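Local structure of 361aa long hypothetical D-aminopeptidase (Pyrococcus horikoshii, 2DRH) at residues A[267-272]-A[321-326]; A[170-175]-A[204-209]. The protein is a member of the peptidase S58 family that probably acts as an aminopeptidase, although its actual activity remains unproven. All blocks are in the same frame, centred on the assembly; numbering follows the deposited sequence.

Interaction 1: A[267-272]-A[321-326]; sequences ARTGGY and EAIINS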
loop_
_atom_site.group_PDB
_atom_site.type_symbol
_atom_site.label_atom_id
_atom_site.label_comp_id
_atom_site.label_asym_id
_atom_site.label_seq_id
_atom_site.Cartn_x
_atom_site.Cartn_y
_atom_site.Cartn_z
ATOM N N ALA A 267 16.579 -12.957 3.284
ATOM C CA ALA A 267 16.256 -13.802 4.434
ATOM C C ALA A 267 17.125 -15.053 4.534
ATOM O O ALA A 267 17.501 -15.473 5.633
ATOM C CB ALA A 267 14.796 -14.206 4.373
ATOM N N ARG A 268 17.435 -15.640 3.381
ATOM C CA ARG A 268 18.230 -16.852 3.312
ATOM C C ARG A 268 19.696 -16.686 3.722
ATOM O O ARG A 268 20.351 -17.667 4.041
ATOM C CB ARG A 268 18.116 -17.469 1.908
ATOM C CG ARG A 268 16.748 -18.115 1.653
ATOM C CD ARG A 268 16.590 -18.655 0.226
ATOM N NE ARG A 268 17.462 -19.794 -0.060
ATOM C CZ ARG A 268 17.181 -21.061 0.238
ATOM N NH1 ARG A 268 16.039 -21.374 0.837
ATOM N NH2 ARG A 268 18.045 -22.021 -0.073
ATOM N N THR A 269 20.211 -15.459 3.718
ATOM C CA THR A 269 21.587 -15.234 4.141
ATOM C C THR A 269 21.612 -14.822 5.619
ATOM O O THR A 269 22.679 -14.577 6.181
ATOM C CB THR A 269 22.284 -14.112 3.327
ATOM O OG1 THR A 269 21.634 -12.861 3.585
ATOM C CG2 THR A 269 22.244 -14.413 1.829
ATOM N N GLY A 270 20.441 -14.760 6.249
ATOM C CA GLY A 270 20.376 -14.360 7.647
ATOM C C GLY A 270 19.837 -12.948 7.851
ATOM O O GLY A 270 20.038 -12.341 8.914
ATOM N N GLY A 271 19.159 -12.418 6.834
ATOM C CA GLY A 271 18.591 -11.082 6.926
ATOM C C GLY A 271 17.198 -11.126 7.539
ATOM O O GLY A 271 16.268 -11.680 6.941
ATOM N N TYR A 272 17.057 -10.531 8.728
ATOM C CA TYR A 272 15.790 -10.514 9.451
ATOM C C TYR A 272 15.078 -9.160 9.458
ATOM O O TYR A 272 14.008 -9.021 10.065
ATOM C CB TYR A 272 16.009 -10.968 10.903
ATOM C CG TYR A 272 16.544 -12.382 11.036
ATOM C CD1 TYR A 272 17.909 -12.643 10.949
ATOM C CD2 TYR A 272 15.679 -13.459 11.215
ATOM C CE1 TYR A 272 18.400 -13.942 11.036
ATOM C CE2 TYR A 272 16.157 -14.763 11.302
ATOM C CZ TYR A 272 17.519 -14.999 11.211
ATOM O OH TYR A 272 18.000 -16.294 11.277
ATOM N N GLU A 321 23.208 -14.791 -3.621
ATOM C CA GLU A 321 24.614 -14.868 -3.956
ATOM C C GLU A 321 25.239 -13.476 -3.950
ATOM O O GLU A 321 26.361 -13.301 -3.475
ATOM C CB GLU A 321 24.836 -15.530 -5.324
ATOM C CG GLU A 321 26.264 -16.081 -5.479
ATOM C CD GLU A 321 26.680 -16.319 -6.927
ATOM O OE1 GLU A 321 25.922 -16.967 -7.681
ATOM O OE2 GLU A 321 27.778 -15.860 -7.304
ATOM N N ALA A 322 24.512 -12.488 -4.470
ATOM C CA ALA A 322 25.028 -11.123 -4.516
ATOM C C ALA A 322 25.421 -10.635 -3.123
ATOM O O ALA A 322 26.418 -9.923 -2.971
ATOM C CB ALA A 322 23.999 -10.185 -5.125
ATOM N N ILE A 323 24.641 -11.012 -2.114
ATOM C CA ILE A 323 24.938 -10.610 -0.744
ATOM C C ILE A 323 26.234 -11.267 -0.299
ATOM O O ILE A 323 27.131 -10.600 0.221
ATOM C CB ILE A 323 23.802 -11.012 0.226
ATOM C CG1 ILE A 323 22.551 -10.183 -0.081
ATOM C CG2 ILE A 323 24.249 -10.804 1.681
ATOM C CD1 ILE A 323 21.320 -10.595 0.706
ATOM N N ILE A 324 26.338 -12.576 -0.512
ATOM C CA ILE A 324 27.544 -13.298 -0.130
ATOM C C ILE A 324 28.773 -12.722 -0.852
ATOM O O ILE A 324 29.812 -12.477 -0.225
ATOM C CB ILE A 324 27.405 -14.813 -0.438
ATOM C CG1 ILE A 324 26.242 -15.398 0.371
ATOM C CG2 ILE A 324 28.702 -15.541 -0.125
ATOM C CD1 ILE A 324 26.283 -15.075 1.863
ATOM N N ASN A 325 28.647 -12.487 -2.158
ATOM C CA ASN A 325 29.752 -11.927 -2.931
ATOM C C ASN A 325 30.218 -10.580 -2.382
ATOM O O ASN A 325 31.396 -10.235 -2.494
ATOM C CB ASN A 325 29.360 -11.772 -4.409
ATOM C CG ASN A 325 29.173 -13.107 -5.099
ATOM O OD1 ASN A 325 29.894 -14.053 -4.816
ATOM N ND2 ASN A 325 28.212 -13.187 -6.018
ATOM N N SER A 326 29.302 -9.815 -1.788
ATOM C CA SER A 326 29.667 -8.516 -1.224
ATOM C C SER A 326 30.616 -8.740 -0.052
ATOM O O SER A 326 31.438 -7.882 0.263
ATOM C CB SER A 326 28.426 -7.740 -0.745
ATOM O OG SER A 326 27.930 -8.257 0.479
#
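The hydroxyl oxygen of Thr269 is hydrogen-bonded to the carbonyl oxygen of Leu266, three residues back in the last turn of helix 252-268, while CD1 and CG2 of Ile323 flank it across the contact. OG1 of Thr269 lies 3.7 Å from CD1 of Ile323 and 3.8 Å from CG2 of the same residue, so the hydroxyl faces hydrocarbon across the contact and spends its polarity on its own backbone. With chi1 at 65°, OG1 sits between the backbone N and the carbonyl carbon, and the methyl CG2 is left to enter the groove between two isoleucines. CG2 of Thr269 is 4.1 Å from CB of Ile323, and its separation from CD1 of Ile324 is also 4.1 Å. The isoleucines reach it by different routes: Ile323 extends its chain, whereas Ile324 folds CD1 round (chi2 -51°). Just beyond the threonine, Gly270 ends helix 252-268 in a Schellman motif, its positive phi turning the chain away while Gly270 N bonds to Ala267 O at 3.1 Å. On helix 309-328, Asn325 ND2 donates to Glu321 OE2 over 3.0 Å, nearly straight at 174°, and this pairing braces one turn of the helix. Glu321 also forms a salt bridge with Arg190, and beyond the glycines Tyr272 makes a cation-pi contact with Lys313 of the second subunit. The chemistry implies that the Thr269 hydroxyl can lie against hydrocarbon because Leu266 O satisfies it within its own chain, and the contact to helix 309-328 is left to van der Waals packing.

Interaction 2: A[170-175]-A[204-209]; sequences VGAGTG and LVLSNF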
loop_
_atom_site.group_PDB
_atom_site.type_symbol
_atom_site.label_atom_id
_atom_site.label_comp_id
_atom_site.label_asym_id
_atom_site.label_seq_id
_atom_site.Cartn_x
_atom_site.Cartn_y
_atom_site.Cartn_z
ATOM N N VAL A 170 33.829 -0.579 -2.301
ATOM C CA VAL A 170 34.060 0.430 -3.323
ATOM C C VAL A 170 32.773 1.218 -3.528
ATOM O O VAL A 170 31.689 0.736 -3.197
ATOM C CB VAL A 170 34.488 -0.242 -4.661
ATOM C CG1 VAL A 170 35.847 -0.942 -4.486
ATOM C CG2 VAL A 170 33.438 -1.264 -5.092
ATOM N N GLY A 171 32.888 2.428 -4.066
ATOM C CA GLY A 171 31.705 3.240 -4.288
ATOM C C GLY A 171 30.879 3.403 -3.020
ATOM O O GLY A 171 31.416 3.719 -1.955
ATOM N N ALA A 172 29.571 3.185 -3.126
ATOM C CA ALA A 172 28.696 3.313 -1.969
ATOM C C ALA A 172 29.004 2.246 -0.915
ATOM O O ALA A 172 28.677 2.413 0.256
ATOM C CB ALA A 172 27.238 3.221 -2.405
ATOM N N GLY A 173 29.642 1.158 -1.325
ATOM C CA GLY A 173 29.959 0.104 -0.374
ATOM C C GLY A 173 31.202 0.358 0.463
ATOM O O GLY A 173 31.425 -0.303 1.479
ATOM N N THR A 174 32.002 1.328 0.044
ATOM C CA THR A 174 33.253 1.665 0.718
ATOM C C THR A 174 33.307 1.472 2.240
ATOM O O THR A 174 34.130 0.702 2.725
ATOM C CB THR A 174 33.680 3.111 0.372
ATOM O OG1 THR A 174 33.884 3.214 -1.048
ATOM C CG2 THR A 174 34.976 3.478 1.091
ATOM N N GLY A 175 32.441 2.146 2.997
ATOM C CA GLY A 175 32.498 1.999 4.446
ATOM C C GLY A 175 31.381 1.230 5.132
ATOM O O GLY A 175 31.126 1.451 6.318
ATOM N N LEU A 204 22.435 -6.391 -7.972
ATOM C CA LEU A 204 23.522 -5.640 -7.374
ATOM C C LEU A 204 23.012 -5.237 -5.993
ATOM O O LEU A 204 21.926 -4.663 -5.858
ATOM C CB LEU A 204 23.857 -4.399 -8.203
ATOM C CG LEU A 204 24.975 -3.520 -7.623
ATOM C CD1 LEU A 204 25.564 -2.663 -8.714
ATOM C CD2 LEU A 204 24.439 -2.637 -6.487
ATOM N N VAL A 205 23.782 -5.546 -4.960
ATOM C CA VAL A 205 23.356 -5.201 -3.619
ATOM C C VAL A 205 24.385 -4.368 -2.884
ATOM O O VAL A 205 25.579 -4.441 -3.161
ATOM C CB VAL A 205 23.072 -6.465 -2.774
ATOM C CG1 VAL A 205 22.049 -7.357 -3.480
ATOM C CG2 VAL A 205 24.374 -7.218 -2.516
ATOM N N LEU A 206 23.892 -3.567 -1.948
ATOM C CA LEU A 206 24.723 -2.726 -1.097
ATOM C C LEU A 206 24.364 -3.286 0.267
ATOM O O LEU A 206 23.309 -2.969 0.807
ATOM C CB LEU A 206 24.299 -1.253 -1.206
ATOM C CG LEU A 206 24.993 -0.260 -0.264
ATOM C CD1 LEU A 206 26.491 -0.310 -0.486
ATOM C CD2 LEU A 206 24.462 1.149 -0.497
ATOM N N SER A 207 25.226 -4.150 0.797
ATOM C CA SER A 207 24.969 -4.799 2.074
ATOM C C SER A 207 25.503 -4.017 3.255
ATOM O O SER A 207 26.655 -3.592 3.261
ATOM C CB SER A 207 25.581 -6.201 2.078
ATOM O OG SER A 207 26.995 -6.130 1.985
ATOM N N ASN A 208 24.666 -3.856 4.271
ATOM C CA ASN A 208 25.066 -3.116 5.460
ATOM C C ASN A 208 24.172 -3.518 6.624
ATOM O O ASN A 208 23.703 -2.667 7.381
ATOM C CB ASN A 208 24.946 -1.610 5.195
ATOM C CG ASN A 208 25.467 -0.770 6.347
ATOM O OD1 ASN A 208 26.643 -0.854 6.715
ATOM N ND2 ASN A 208 24.591 0.043 6.926
ATOM N N PHE A 209 23.955 -4.822 6.770
ATOM C CA PHE A 209 23.077 -5.345 7.818
ATOM C C PHE A 209 23.598 -6.609 8.484
ATOM O O PHE A 209 24.671 -7.125 8.155
ATOM C CB PHE A 209 21.714 -5.697 7.222
ATOM C CG PHE A 209 21.752 -6.913 6.323
ATOM C CD1 PHE A 209 22.227 -6.817 5.013
ATOM C CD2 PHE A 209 21.371 -8.163 6.803
ATOM C CE1 PHE A 209 22.324 -7.960 4.191
ATOM C CE2 PHE A 209 21.463 -9.311 5.993
ATOM C CZ PHE A 209 21.941 -9.205 4.687
#
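The side chain of Leu206 projects from strand 198-207 towards Ala172 and Gly173, and it makes all the close atomic contacts from the strand side. At CB the chain sets out with CG anti to the backbone N (chi1 174°), which carries the branch point out towards the turn. From CG the two methyls diverge. CD1 comes against the turn's backbone, 3.5 Å from CA of Gly173; the same methyl is 3.6 Å from the carbonyl oxygen of Ala172, so it rests on the peptide joining those two residues. CD2, the extended branch, lies 4.0 Å from CB of Ala172, one methyl against another. That CB in fact packs against both branches, since CD1 of Leu206 is also 4.1 Å from CB of Ala172.

The surface that Leu206 meets is a compact 3-10 turn. Gly173 N bonds to Val170 O at 2.8 Å, and Gly171 O accepts two bonds from a single residue. Thr174 N reaches Gly171 O at 3.2 Å and Thr174 OG1 reaches it at 2.7 Å, both from the same face of the carbonyl plane, which ties the threonine's hydroxyl to the turn. Gly171 N and Ala172 N are bound by the hydroxyls of Thr33 and Thr53, fastening the turn to strands 28-36 and 48-56 of the four-stranded sheet. Leu206 belongs to the other sheet, where its backbone bonds to Ile241 of strand 240-246; the leucine thus bridges from one sheet to a loop anchored on the other.

How the interactions relate
Both contacts are buried and apolar where their segments meet, yet they join different layers. Interaction 1 sets a helix end against a second helix and has subunit neighbours close by; interaction 2, whose segments no other chain of the assembly touches, lies nearer the centre of the chain and joins a strand to a turn. Helix 309-328 and strand 198-207 connect the two: Ser326 OG probably hydrogen-bonds to Ser207 OG, and Val205 CG2 packs on the helix backbone at Ala322. CE2 of Phe209 also packs against CA of Gly271. A lone hydroxyl is accommodated among methyls in interaction 1, whereas in interaction 2 a leucine fits against bare peptide.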